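Local coordinates for protein synthesis inhibitor I (PDB 4FBC), which belongs to the plant ribosome-inactivating protein family and inhibits protein synthesis, with adenosine monophosphate held in a pocket of its single chain, at residues 208-213 / 243-248; 215-220 / 253-258; 113-118 / 158-163; 121-126 / 166-171; 16-21 / 68-73. The protein carries 3 engineered substitutions. All blocks are in the same frame, centred on the assembly; numbering follows the deposited sequence.

Along the chain contact 5 closes first, then the interleaved contacts 3 and 4, then contacts 1 and 2, which also alternate. Contact 5 joins the first two strands of the six-stranded sheet. Contacts 3 and 4, with centres about 9 Å apart, both use helix 157-179, and Leu170 of contact 4 touches Leu69 of contact 5. Contacts 1 and 2, with centres about 8 Å apart, tie helices 205-211 and 214-225 to the later chain around helix 248-254; Asn212 and Thr126 link contact 1 to contact 4. Contacts 2 and 3 lie on opposite sides of the chain's centre, about 29 Å apart, and adenosine monophosphate binds between these regions.

Contact 1: 208-213 / 243-248; sequences KAQVNG and MGVRTA
Met243 lays its side chain across the last turn of helix 205-211, and nearly all the tight packing belongs to it. Its CG rests on the methyl of Ala209 (CB to CG 3.8 Å), where the small alanine lets the loop come close to the helix. The rest of the methionine is fully extended, a straight and flexible chain that carries SD past Gln210 and brings CE to the helix end. There Met243 CE meets two backbone oxygens, Gly213 O at 3.3 Å and Ala209 O at 3.4 Å. Gly213, lacking a side chain, leaves room for that methyl, and it is also the N-cap of helix 214-225.

Gln210 adds the polar grip. Its CG packs on Met243 CB at 3.8 Å, and its amide NE2 then donates to Met243 O (2.9 Å, N-H...O angle 157°) in both the carbonyl plane and the amide plane. OE1 bonds to Thr182 OG1, so both ends of this buried amide are used and its rotation is fixed.

Beyond Met243 the contact thins out. Val245 reaches Gln210 NE2 only with CG2, at 4.4 Å, and otherwise packs on helices 214-225 and 248-254. Gly244, Arg246 and Thr247 lie toward solvent; Arg246 pairs with Glu241. Gly244 has the positive phi (75°) that glycine tolerates readily. The loop thus joins two familiar motifs, a G1 beta bulge containing Gly244 and Val245 and the N-cap made by Thr247, whose OG1 accepts from Gln250 N to start helix 248-254.

Contact 2: 215-220 / 253-258; sequences QDLSAA and NTLGIL
Leu217 and Leu255 meet with no ring or side-chain amide between them, so branched methyl groups take the place of flat faces and edges. The two leucines slide past each other in opposite directions. Leu217 CD2 lies 3.8 Å from Leu255 CD2, and CG of each is also within packing distance of the other residue. With CG anti to the backbone N (chi1 -177°), Leu217 reaches away from helix 214-225, and its CD2 also touches Thr254 CG2 at 3.8 Å. Thr254 can offer this methyl to the core because its OG1 is bonded to Gln250 O within its own helix.

Ser218 is the small residue that lets the chain after helix 248-254 come close: its OG lies 3.5 Å from Leu258 CA. Although buried, the hydroxyl is gripped twice, by Trp214 O and by Leu259 N. Leu258 folds over the helix backbone, with CD2 3.7 Å from Ser218 O.

The same chain accepts a bond from Trp214 NE1 at Ile257 O and pairs with the backbone of Arg179. Since Trp214 and Arg179 line the adenosine monophosphate pocket, this leucine-rich helix-to-loop junction is consistent with a second-shell place behind the pocket.

Contact 3: 113-118 / 158-163; sequences VGFGGT and PKQQQA. With AMP (adenosine monophosphate), chain E.
Val113 to Thr118 form an irregular loop that approaches helix 157-179 most closely at Gly114 and Gln160, whose CA atoms are 7.5 Å apart, and Gly114 takes a positive phi suited to glycine. Phe115 then points its ring at the helix. Its CG sits between the backbone N and the carbonyl carbon, chi1 52°, which brings the ring beneath the side chain two residues earlier: Val113 CG1 covers one face, 3.7 Å above the ring centre. Gln160 NE2 arrives at the ring edge, near its plane, 3.3 Å from Phe115 CD2, with ring and amide planes 56° apart. Ala163 is small enough to let the far end of the ring approach the helix, its CB 3.8 Å from Phe115 CZ.

A bend at chi2 folds the glutamine over the loop, where NE2 donates to Val113 O (3.2 Å, N-H...O angle 146°). This bond is long and somewhat bent, and the donor is tilted out of the carbonyl plane. OE1 is also 3.2 Å from Val113 O, two acceptors side by side. Arg149 NH2 donates to OE1 and would probably offset that unfavourable closeness.

Farther along, Gly117 lies under the base of adenosine monophosphate, its O 3.8 Å from C6 of the ligand. With no side chain it leaves space for the amino group N6. Tyr88, Leu89 and Arg179 hydrogen-bond to the ligand. Thr118 then caps helix 119-123 through Asp121 N, so the segment is a glycine-rich loop running from an anchor on a long helix to the nucleotide pocket.

Contact 4: 121-126 / 166-171; sequences DLLGDT and AVTTLL
Leu122 and Leu123 press the short helix 119-123 onto the long helix 157-179, a helix-on-helix packing inside the ribosome-inactivating protein fold.

The apolar contacts centre on Leu122. Branching at CG lets both of its methyls, CD1 and CD2, lie 4.0 Å from Val167 CG1, and the two side chains stand at about a right angle. Leu123 approaches from farther out, its CD2 3.9 Å from Thr168 CG2; this methyl is anti to the backbone N, which points it at the short helix. Gly124 follows at once with positive phi (103°), easily taken by glycine, and ends the helix.

The polar part is a hydroxyl packed among carbons. Thr168 OG1 lies 3.4 Å from Leu122 CB and 3.8 Å from Leu123 CD2. Its chi1 of -56° places it beside its own backbone N, from where it bonds to Arg164 O one turn earlier. Threonine suits the place because the oxygen is satisfied within its helix while the residue still packs as an apolar one.

Leu171, one turn on from Val167, belongs to the ligand pocket and touches adenosine monophosphate. Its CD1 presses on Leu122 CD1 at 3.5 Å, a close methyl-to-methyl contact.

Contact 5: 16-21 / 68-73; sequences TATFNV and VLKASP
Ala17, Phe19 and Val21 alternate with Val68 and Lys70 in a ladder of four backbone hydrogen bonds between parallel strands. Val68 N donates to Ala17 O at 2.8 Å, and Phe19 N to Val68 O at 2.9 Å. Lys70 N then reaches Phe19 O at 2.9 Å, and Val21 N closes the series on Lys70 O at 2.9 Å. All four are nearly straight, with the last at 177°. Val68 O and Phe19 O also receive weaker CA-H contacts from Thr18 and Leu69, and Val21 O is bound by Arg136 NH1.

Asn20 OD1 accepts from Gln22 N, while its ND2 lies over the Pro73 ring, 3.4 Å from CG. Lys70 bends at chi3 (58°) and sends NZ back to Pro73 O (3.0 Å), above the carbonyl plane. Its CD packs on Thr18 CG2 at 3.6 Å, so the long aliphatic part covers the threonine before the charge turns away.

Thr18, Asn20, Val68 and Lys70 share the more exposed face. Phe19 and Leu69 share the other, suitably apolar, beneath helix 136-147, and Phe19 also meets Phe31 of helix 25-39. That helix lies between the two strands in sequence, giving a beta-alpha-beta crossover at the edge of the mixed sheet.

Contact 1: 208-213 / 243-248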
# COMPACT_ATOMS: atom_id res chain seq x y z
N LYS A 208 -0.54 -13.19 -5.02
CA LYS A 208 -1.72 -12.63 -5.69
C LYS A 208 -2.93 -12.78 -4.79
O LYS A 208 -3.68 -11.83 -4.60
CB LYS A 208 -1.97 -13.31 -7.05
CG LYS A 208 -3.31 -12.90 -7.68
CD LYS A 208 -3.43 -13.35 -9.13
CE LYS A 208 -3.41 -14.86 -9.28
NZ LYS A 208 -3.34 -15.26 -10.72
N ALA A 209 -3.11 -13.97 -4.21
CA ALA A 209 -4.23 -14.23 -3.30
C ALA A 209 -4.18 -13.32 -2.07
O ALA A 209 -5.20 -12.77 -1.64
CB ALA A 209 -4.27 -15.69 -2.88
N GLN A 210 -2.98 -13.17 -1.51
CA GLN A 210 -2.76 -12.25 -0.39
C GLN A 210 -3.15 -10.82 -0.75
O GLN A 210 -3.95 -10.19 -0.04
CB GLN A 210 -1.29 -12.30 0.06
CG GLN A 210 -0.87 -13.62 0.71
CD GLN A 210 0.62 -13.86 0.64
OE1 GLN A 210 1.39 -12.92 0.41
NE2 GLN A 210 1.04 -15.10 0.81
N VAL A 211 -2.59 -10.32 -1.85
CA VAL A 211 -2.90 -8.97 -2.32
C VAL A 211 -4.41 -8.77 -2.52
O VAL A 211 -4.97 -7.74 -2.13
CB VAL A 211 -2.13 -8.62 -3.62
CG1 VAL A 211 -2.70 -7.36 -4.26
CG2 VAL A 211 -0.64 -8.42 -3.30
N ASN A 212 -5.08 -9.78 -3.08
CA ASN A 212 -6.52 -9.70 -3.32
C ASN A 212 -7.40 -10.01 -2.09
O ASN A 212 -8.63 -9.98 -2.18
CB ASN A 212 -6.91 -10.60 -4.50
CG ASN A 212 -6.45 -10.04 -5.84
OD1 ASN A 212 -6.26 -8.83 -6.00
ND2 ASN A 212 -6.27 -10.92 -6.82
N GLY A 213 -6.77 -10.29 -0.95
CA GLY A 213 -7.49 -10.63 0.27
C GLY A 213 -6.93 -10.02 1.56
O GLY A 213 -6.96 -10.65 2.62
N MET A 243 -3.67 -18.50 -0.05
CA MET A 243 -2.59 -17.57 0.29
C MET A 243 -1.34 -18.27 0.80
O MET A 243 -0.31 -17.62 1.05
CB MET A 243 -3.06 -16.60 1.38
CG MET A 243 -4.18 -15.70 0.94
SD MET A 243 -4.56 -14.59 2.31
CE MET A 243 -5.91 -13.65 1.61
N GLY A 244 -1.43 -19.59 0.98
CA GLY A 244 -0.33 -20.36 1.54
C GLY A 244 -0.20 -20.14 3.05
O GLY A 244 0.84 -20.45 3.64
N VAL A 245 -1.26 -19.62 3.65
CA VAL A 245 -1.23 -19.24 5.06
C VAL A 245 -2.14 -20.14 5.87
O VAL A 245 -3.36 -19.99 5.85
CB VAL A 245 -1.68 -17.77 5.23
CG1 VAL A 245 -1.73 -17.38 6.72
CG2 VAL A 245 -0.77 -16.85 4.47
N ARG A 246 -1.54 -21.10 6.57
CA ARG A 246 -2.31 -22.09 7.31
C ARG A 246 -2.35 -21.83 8.81
O ARG A 246 -3.24 -22.33 9.50
CB ARG A 246 -1.73 -23.48 7.08
CG ARG A 246 -1.93 -23.97 5.67
CD ARG A 246 -1.57 -25.42 5.59
NE ARG A 246 -1.59 -25.91 4.22
CZ ARG A 246 -1.02 -27.04 3.83
NH1 ARG A 246 -0.38 -27.80 4.72
NH2 ARG A 246 -1.08 -27.41 2.56
N THR A 247 -1.40 -21.05 9.33
CA THR A 247 -1.33 -20.82 10.77
C THR A 247 -1.21 -19.34 11.11
O THR A 247 -0.88 -18.52 10.25
CB THR A 247 -0.12 -21.52 11.42
OG1 THR A 247 1.09 -20.91 10.94
CG2 THR A 247 -0.11 -23.02 11.09
N ALA A 248 -1.47 -19.01 12.37
CA ALA A 248 -1.32 -17.64 12.85
C ALA A 248 0.12 -17.15 12.71
O ALA A 248 0.36 -16.00 12.32
CB ALA A 248 -1.79 -17.52 14.29

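Contact 2: 215-220 / 253-258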
# COMPACT_ATOMS: atom_id res chain seq x y z
N GLN A 215 -8.01 -7.65 3.56
CA GLN A 215 -9.00 -7.57 4.63
C GLN A 215 -9.27 -8.96 5.25
O GLN A 215 -9.33 -9.10 6.47
CB GLN A 215 -10.29 -6.93 4.12
CG GLN A 215 -11.39 -6.78 5.18
CD GLN A 215 -12.51 -5.87 4.71
OE1 GLN A 215 -12.75 -5.72 3.52
NE2 GLN A 215 -13.20 -5.25 5.66
N ASP A 216 -9.42 -9.97 4.39
CA ASP A 216 -9.66 -11.34 4.85
C ASP A 216 -8.52 -11.85 5.74
O ASP A 216 -8.76 -12.47 6.77
CB ASP A 216 -9.81 -12.29 3.66
CG ASP A 216 -11.14 -12.15 2.94
OD1 ASP A 216 -12.09 -11.59 3.54
OD2 ASP A 216 -11.23 -12.60 1.78
N LEU A 217 -7.28 -11.60 5.33
CA LEU A 217 -6.13 -12.09 6.09
C LEU A 217 -6.01 -11.30 7.40
O LEU A 217 -5.72 -11.88 8.44
CB LEU A 217 -4.84 -12.01 5.27
CG LEU A 217 -3.58 -12.58 5.95
CD1 LEU A 217 -3.75 -14.05 6.33
CD2 LEU A 217 -2.36 -12.41 5.04
N SER A 218 -6.22 -9.99 7.33
CA SER A 218 -6.17 -9.15 8.51
C SER A 218 -7.21 -9.61 9.53
O SER A 218 -6.91 -9.81 10.70
CB SER A 218 -6.40 -7.68 8.15
OG SER A 218 -5.36 -7.18 7.33
N ALA A 219 -8.45 -9.79 9.06
CA ALA A 219 -9.51 -10.25 9.94
C ALA A 219 -9.23 -11.64 10.53
O ALA A 219 -9.47 -11.87 11.71
CB ALA A 219 -10.85 -10.24 9.22
N ALA A 220 -8.72 -12.56 9.72
CA ALA A 220 -8.38 -13.89 10.21
C ALA A 220 -7.38 -13.88 11.38
O ALA A 220 -7.50 -14.67 12.32
CB ALA A 220 -7.87 -14.78 9.07
N ASN A 253 3.99 -13.65 9.92
CA ASN A 253 5.11 -13.48 9.00
C ASN A 253 4.71 -12.90 7.65
O ASN A 253 5.55 -12.34 6.94
CB ASN A 253 5.83 -14.82 8.79
CG ASN A 253 6.74 -15.17 9.94
OD1 ASN A 253 7.51 -14.32 10.42
ND2 ASN A 253 6.65 -16.40 10.41
N THR A 254 3.43 -13.01 7.29
CA THR A 254 2.95 -12.55 5.99
C THR A 254 2.49 -11.09 6.01
O THR A 254 2.77 -10.33 5.07
CB THR A 254 1.82 -13.45 5.46
OG1 THR A 254 2.33 -14.79 5.33
CG2 THR A 254 1.31 -12.95 4.11
N LEU A 255 1.82 -10.68 7.08
CA LEU A 255 1.23 -9.35 7.18
C LEU A 255 2.29 -8.29 7.52
O LEU A 255 2.96 -8.39 8.55
CB LEU A 255 0.09 -9.33 8.21
CG LEU A 255 -1.20 -10.01 7.75
CD1 LEU A 255 -2.04 -10.46 8.93
CD2 LEU A 255 -2.00 -9.09 6.83
N GLY A 256 2.44 -7.30 6.65
CA GLY A 256 3.29 -6.14 6.94
C GLY A 256 2.59 -5.20 7.90
O GLY A 256 3.16 -4.80 8.92
N ILE A 257 1.35 -4.84 7.59
CA ILE A 257 0.50 -4.06 8.50
C ILE A 257 -0.94 -4.45 8.23
O ILE A 257 -1.31 -4.64 7.07
CB ILE A 257 0.74 -2.51 8.38
CG1 ILE A 257 -0.13 -1.74 9.39
CG2 ILE A 257 0.53 -2.02 6.93
CD1 ILE A 257 0.28 -0.25 9.53
N LEU A 258 -1.73 -4.64 9.28
CA LEU A 258 -3.10 -5.15 9.12
C LEU A 258 -4.06 -3.99 8.87
O LEU A 258 -3.91 -2.93 9.45
CB LEU A 258 -3.56 -5.89 10.39
CG LEU A 258 -3.07 -7.32 10.68
CD1 LEU A 258 -1.59 -7.32 11.07
CD2 LEU A 258 -3.91 -7.99 11.76

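Contact 3: 113-118 / 158-163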
# COMPACT_ATOMS: atom_id res chain seq x y z
N VAL A 113 -7.01 11.13 -14.16
CA VAL A 113 -6.04 10.55 -15.09
C VAL A 113 -6.66 9.75 -16.25
O VAL A 113 -6.00 9.49 -17.27
CB VAL A 113 -4.99 9.69 -14.34
CG1 VAL A 113 -5.60 8.38 -13.88
CG2 VAL A 113 -3.76 9.44 -15.22
N GLY A 114 -7.93 9.38 -16.10
CA GLY A 114 -8.62 8.65 -17.15
C GLY A 114 -9.02 7.22 -16.82
O GLY A 114 -9.73 6.56 -17.59
N PHE A 115 -8.56 6.74 -15.66
CA PHE A 115 -8.85 5.37 -15.21
C PHE A 115 -8.76 5.29 -13.69
O PHE A 115 -8.19 6.19 -13.06
CB PHE A 115 -7.88 4.37 -15.86
CG PHE A 115 -6.43 4.73 -15.70
CD1 PHE A 115 -5.75 4.40 -14.53
CD2 PHE A 115 -5.76 5.42 -16.70
CE1 PHE A 115 -4.42 4.75 -14.37
CE2 PHE A 115 -4.44 5.77 -16.55
CZ PHE A 115 -3.76 5.43 -15.38
N GLY A 116 -9.31 4.23 -13.11
CA GLY A 116 -9.37 4.07 -11.66
C GLY A 116 -8.19 3.31 -11.08
O GLY A 116 -7.30 2.87 -11.81
N GLY A 117 -8.20 3.12 -9.76
CA GLY A 117 -7.06 2.54 -9.07
C GLY A 117 -7.20 1.10 -8.60
O GLY A 117 -6.34 0.60 -7.88
N THR A 118 -8.27 0.42 -8.99
CA THR A 118 -8.41 -0.99 -8.64
C THR A 118 -7.71 -1.82 -9.71
O THR A 118 -7.53 -1.36 -10.83
CB THR A 118 -9.89 -1.44 -8.54
OG1 THR A 118 -10.47 -1.53 -9.84
CG2 THR A 118 -10.70 -0.47 -7.69
N PRO A 158 -2.14 4.48 -26.37
CA PRO A 158 -0.86 3.96 -25.88
C PRO A 158 -0.37 4.63 -24.59
O PRO A 158 0.17 3.94 -23.72
CB PRO A 158 0.10 4.26 -27.04
CG PRO A 158 -0.77 4.29 -28.25
CD PRO A 158 -2.06 4.90 -27.79
N LYS A 159 -0.54 5.95 -24.48
CA LYS A 159 -0.08 6.67 -23.29
C LYS A 159 -0.86 6.23 -22.04
O LYS A 159 -0.27 6.07 -20.96
CB LYS A 159 -0.20 8.18 -23.49
CG LYS A 159 0.78 8.75 -24.51
CD LYS A 159 0.94 10.27 -24.35
CE LYS A 159 1.79 10.88 -25.47
NZ LYS A 159 0.96 11.39 -26.60
N GLN A 160 -2.17 6.05 -22.19
CA GLN A 160 -3.00 5.58 -21.09
C GLN A 160 -2.59 4.18 -20.67
O GLN A 160 -2.54 3.88 -19.47
CB GLN A 160 -4.48 5.58 -21.48
CG GLN A 160 -5.09 6.96 -21.61
CD GLN A 160 -5.25 7.66 -20.27
OE1 GLN A 160 -4.54 8.63 -19.97
NE2 GLN A 160 -6.19 7.19 -19.47
N GLN A 161 -2.30 3.33 -21.64
CA GLN A 161 -1.84 1.98 -21.33
C GLN A 161 -0.52 2.02 -20.57
O GLN A 161 -0.35 1.32 -19.57
CB GLN A 161 -1.72 1.13 -22.60
CG GLN A 161 -1.52 -0.35 -22.32
CD GLN A 161 -2.39 -0.85 -21.16
OE1 GLN A 161 -3.61 -0.61 -21.12
NE2 GLN A 161 -1.77 -1.54 -20.21
N GLN A 162 0.41 2.86 -21.02
CA GLN A 162 1.65 3.10 -20.28
C GLN A 162 1.37 3.58 -18.85
O GLN A 162 1.98 3.09 -17.90
CB GLN A 162 2.54 4.13 -20.99
CG GLN A 162 3.68 4.64 -20.10
CD GLN A 162 4.58 5.65 -20.78
OE1 GLN A 162 5.68 5.32 -21.24
NE2 GLN A 162 4.14 6.91 -20.82
N ALA A 163 0.45 4.52 -18.71
CA ALA A 163 0.13 5.07 -17.39
C ALA A 163 -0.50 4.02 -16.48
O ALA A 163 -0.20 3.98 -15.29
CB ALA A 163 -0.77 6.29 -17.52
P AMP E . -12.60 -2.33 -2.55
O1P AMP E . -12.74 -2.05 -4.03
O2P AMP E . -13.49 -3.39 -1.93
O3P AMP E . -12.73 -1.04 -1.77
O5' AMP E . -11.07 -2.67 -2.21
C5' AMP E . -10.62 -4.01 -2.08
C4' AMP E . -9.12 -4.06 -1.91
O4' AMP E . -8.48 -3.63 -3.14
C3' AMP E . -8.54 -3.14 -0.84
O3' AMP E . -8.63 -3.69 0.47
C2' AMP E . -7.11 -2.92 -1.32
O2' AMP E . -6.29 -4.03 -0.98
C1' AMP E . -7.30 -2.91 -2.84
N9 AMP E . -7.45 -1.54 -3.39
C8 AMP E . -8.56 -1.02 -3.95
N7 AMP E . -8.37 0.26 -4.37
C5 AMP E . -7.09 0.59 -4.08
C6 AMP E . -6.22 1.78 -4.26
N6 AMP E . -6.70 2.91 -4.84
N1 AMP E . -4.93 1.69 -3.83
C2 AMP E . -4.45 0.57 -3.24
N3 AMP E . -5.18 -0.54 -3.05
C4 AMP E . -6.48 -0.60 -3.45

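Contact 4: 121-126 / 166-171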
# COMPACT_ATOMS: atom_id res chain seq x y z
N ASP A 121 -9.73 -2.11 -12.79
CA ASP A 121 -9.58 -0.90 -13.61
C ASP A 121 -8.26 -0.93 -14.39
O ASP A 121 -8.23 -0.61 -15.58
CB ASP A 121 -9.60 0.36 -12.74
CG ASP A 121 -10.90 0.55 -11.99
OD1 ASP A 121 -11.95 0.06 -12.46
OD2 ASP A 121 -10.88 1.22 -10.94
N LEU A 122 -7.18 -1.30 -13.72
CA LEU A 122 -5.83 -1.19 -14.27
C LEU A 122 -5.43 -2.32 -15.22
O LEU A 122 -4.73 -2.08 -16.21
CB LEU A 122 -4.81 -1.12 -13.12
CG LEU A 122 -4.97 0.10 -12.22
CD1 LEU A 122 -4.17 -0.09 -10.96
CD2 LEU A 122 -4.52 1.35 -12.94
N LEU A 123 -5.88 -3.54 -14.94
CA LEU A 123 -5.47 -4.71 -15.70
C LEU A 123 -6.62 -5.38 -16.44
O LEU A 123 -6.40 -6.16 -17.37
CB LEU A 123 -4.82 -5.73 -14.76
CG LEU A 123 -3.67 -5.18 -13.91
CD1 LEU A 123 -3.21 -6.22 -12.91
CD2 LEU A 123 -2.53 -4.74 -14.80
N GLY A 124 -7.85 -5.09 -16.02
CA GLY A 124 -9.03 -5.76 -16.55
C GLY A 124 -9.57 -6.82 -15.60
O GLY A 124 -10.77 -7.12 -15.62
N ASP A 125 -8.70 -7.34 -14.75
CA ASP A 125 -9.00 -8.51 -13.92
C ASP A 125 -7.98 -8.59 -12.77
O ASP A 125 -6.79 -8.36 -12.98
CB ASP A 125 -8.89 -9.76 -14.79
CG ASP A 125 -9.56 -10.98 -14.17
OD1 ASP A 125 -9.82 -10.98 -12.95
OD2 ASP A 125 -9.82 -11.94 -14.93
N THR A 126 -8.44 -8.92 -11.55
CA THR A 126 -7.52 -9.06 -10.42
C THR A 126 -6.66 -10.31 -10.55
O THR A 126 -5.66 -10.47 -9.85
CB THR A 126 -8.25 -9.07 -9.04
OG1 THR A 126 -9.16 -10.17 -8.97
CG2 THR A 126 -9.00 -7.76 -8.81
N ALA A 166 2.22 1.72 -15.26
CA ALA A 166 3.04 2.46 -14.30
C ALA A 166 2.39 2.52 -12.91
O ALA A 166 3.04 2.25 -11.91
CB ALA A 166 3.33 3.85 -14.80
N VAL A 167 1.11 2.90 -12.86
CA VAL A 167 0.38 2.86 -11.59
C VAL A 167 0.38 1.46 -10.95
O VAL A 167 0.58 1.33 -9.74
CB VAL A 167 -1.06 3.38 -11.77
CG1 VAL A 167 -1.89 3.11 -10.50
CG2 VAL A 167 -1.03 4.85 -12.08
N THR A 168 0.16 0.43 -11.76
CA THR A 168 0.10 -0.95 -11.27
C THR A 168 1.44 -1.32 -10.63
O THR A 168 1.50 -1.92 -9.54
CB THR A 168 -0.21 -1.94 -12.40
OG1 THR A 168 -1.44 -1.57 -13.04
CG2 THR A 168 -0.34 -3.35 -11.86
N THR A 169 2.52 -0.93 -11.32
CA THR A 169 3.88 -1.20 -10.86
C THR A 169 4.11 -0.56 -9.49
O THR A 169 4.62 -1.21 -8.57
CB THR A 169 4.92 -0.64 -11.86
OG1 THR A 169 4.74 -1.28 -13.13
CG2 THR A 169 6.34 -0.91 -11.34
N LEU A 170 3.72 0.70 -9.34
CA LEU A 170 3.91 1.38 -8.07
C LEU A 170 3.02 0.84 -6.96
O LEU A 170 3.44 0.77 -5.81
CB LEU A 170 3.72 2.89 -8.23
CG LEU A 170 4.64 3.58 -9.23
CD1 LEU A 170 4.49 5.08 -9.14
CD2 LEU A 170 6.10 3.16 -8.98
N LEU A 171 1.78 0.48 -7.29
CA LEU A 171 0.88 -0.09 -6.30
C LEU A 171 1.51 -1.32 -5.67
O LEU A 171 1.48 -1.50 -4.45
CB LEU A 171 -0.46 -0.46 -6.95
CG LEU A 171 -1.44 0.70 -6.99
CD1 LEU A 171 -2.67 0.30 -7.77
CD2 LEU A 171 -1.81 1.13 -5.60

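Contact 5: 16-21 / 68-73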
# COMPACT_ATOMS: atom_id res chain seq x y z
N THR A 16 6.06 11.98 5.27
CA THR A 16 6.52 11.68 3.93
C THR A 16 7.61 10.62 3.99
O THR A 16 8.56 10.74 4.77
CB THR A 16 7.04 12.93 3.19
OG1 THR A 16 5.96 13.85 3.02
CG2 THR A 16 7.60 12.55 1.83
N ALA A 17 7.46 9.56 3.20
CA ALA A 17 8.51 8.55 3.07
C ALA A 17 9.16 8.72 1.71
O ALA A 17 8.47 8.87 0.70
CB ALA A 17 7.93 7.13 3.21
N THR A 18 10.49 8.68 1.66
CA THR A 18 11.20 8.93 0.42
C THR A 18 12.09 7.76 0.07
O THR A 18 12.75 7.18 0.95
CB THR A 18 12.03 10.24 0.51
OG1 THR A 18 11.15 11.36 0.69
CG2 THR A 18 12.84 10.46 -0.76
N PHE A 19 12.09 7.37 -1.20
CA PHE A 19 12.99 6.33 -1.67
C PHE A 19 13.66 6.73 -2.98
O PHE A 19 13.01 7.18 -3.92
CB PHE A 19 12.25 5.00 -1.84
CG PHE A 19 13.12 3.86 -2.30
CD1 PHE A 19 14.17 3.40 -1.50
CD2 PHE A 19 12.90 3.24 -3.53
CE1 PHE A 19 14.98 2.35 -1.92
CE2 PHE A 19 13.71 2.19 -3.96
CZ PHE A 19 14.75 1.74 -3.16
N ASN A 20 14.98 6.57 -3.03
CA ASN A 20 15.75 6.73 -4.25
C ASN A 20 15.75 5.40 -5.00
O ASN A 20 16.20 4.39 -4.46
CB ASN A 20 17.17 7.20 -3.86
CG ASN A 20 18.20 6.95 -4.95
OD1 ASN A 20 17.89 6.82 -6.13
ND2 ASN A 20 19.46 6.91 -4.53
N VAL A 21 15.25 5.40 -6.23
CA VAL A 21 15.05 4.14 -6.96
C VAL A 21 16.35 3.40 -7.30
O VAL A 21 16.31 2.24 -7.70
CB VAL A 21 14.20 4.32 -8.25
CG1 VAL A 21 12.91 5.06 -7.94
CG2 VAL A 21 14.97 5.04 -9.34
N VAL A 68 7.56 9.82 -1.77
CA VAL A 68 8.32 10.47 -2.83
C VAL A 68 9.33 9.50 -3.42
O VAL A 68 10.17 8.95 -2.69
CB VAL A 68 9.04 11.73 -2.32
CG1 VAL A 68 9.94 12.29 -3.40
CG2 VAL A 68 8.01 12.76 -1.89
N LEU A 69 9.25 9.28 -4.72
CA LEU A 69 10.12 8.35 -5.43
C LEU A 69 11.04 9.14 -6.34
O LEU A 69 10.58 9.83 -7.26
CB LEU A 69 9.30 7.34 -6.23
CG LEU A 69 8.35 6.45 -5.42
CD1 LEU A 69 7.53 5.55 -6.33
CD2 LEU A 69 9.14 5.62 -4.39
N LYS A 70 12.34 9.05 -6.09
CA LYS A 70 13.33 9.85 -6.81
C LYS A 70 14.17 9.02 -7.77
O LYS A 70 14.61 7.92 -7.43
CB LYS A 70 14.24 10.56 -5.79
CG LYS A 70 13.48 11.47 -4.84
CD LYS A 70 14.33 11.94 -3.67
CE LYS A 70 15.57 12.67 -4.13
NZ LYS A 70 16.22 13.43 -3.02
N ALA A 71 14.40 9.54 -8.97
CA ALA A 71 15.25 8.85 -9.94
C ALA A 71 16.70 8.78 -9.45
O ALA A 71 17.46 7.90 -9.87
CB ALA A 71 15.20 9.55 -11.29
N SER A 72 17.05 9.70 -8.56
CA SER A 72 18.41 9.83 -8.04
C SER A 72 18.40 10.71 -6.79
O SER A 72 17.41 11.42 -6.55
CB SER A 72 19.32 10.44 -9.10
OG SER A 72 19.34 11.86 -8.99
N PRO A 73 19.47 10.68 -5.98
CA PRO A 73 19.52 11.48 -4.74
C PRO A 73 19.36 12.99 -4.92
O PRO A 73 19.03 13.69 -3.96
CB PRO A 73 20.91 11.16 -4.18
CG PRO A 73 21.20 9.79 -4.67
CD PRO A 73 20.60 9.73 -6.05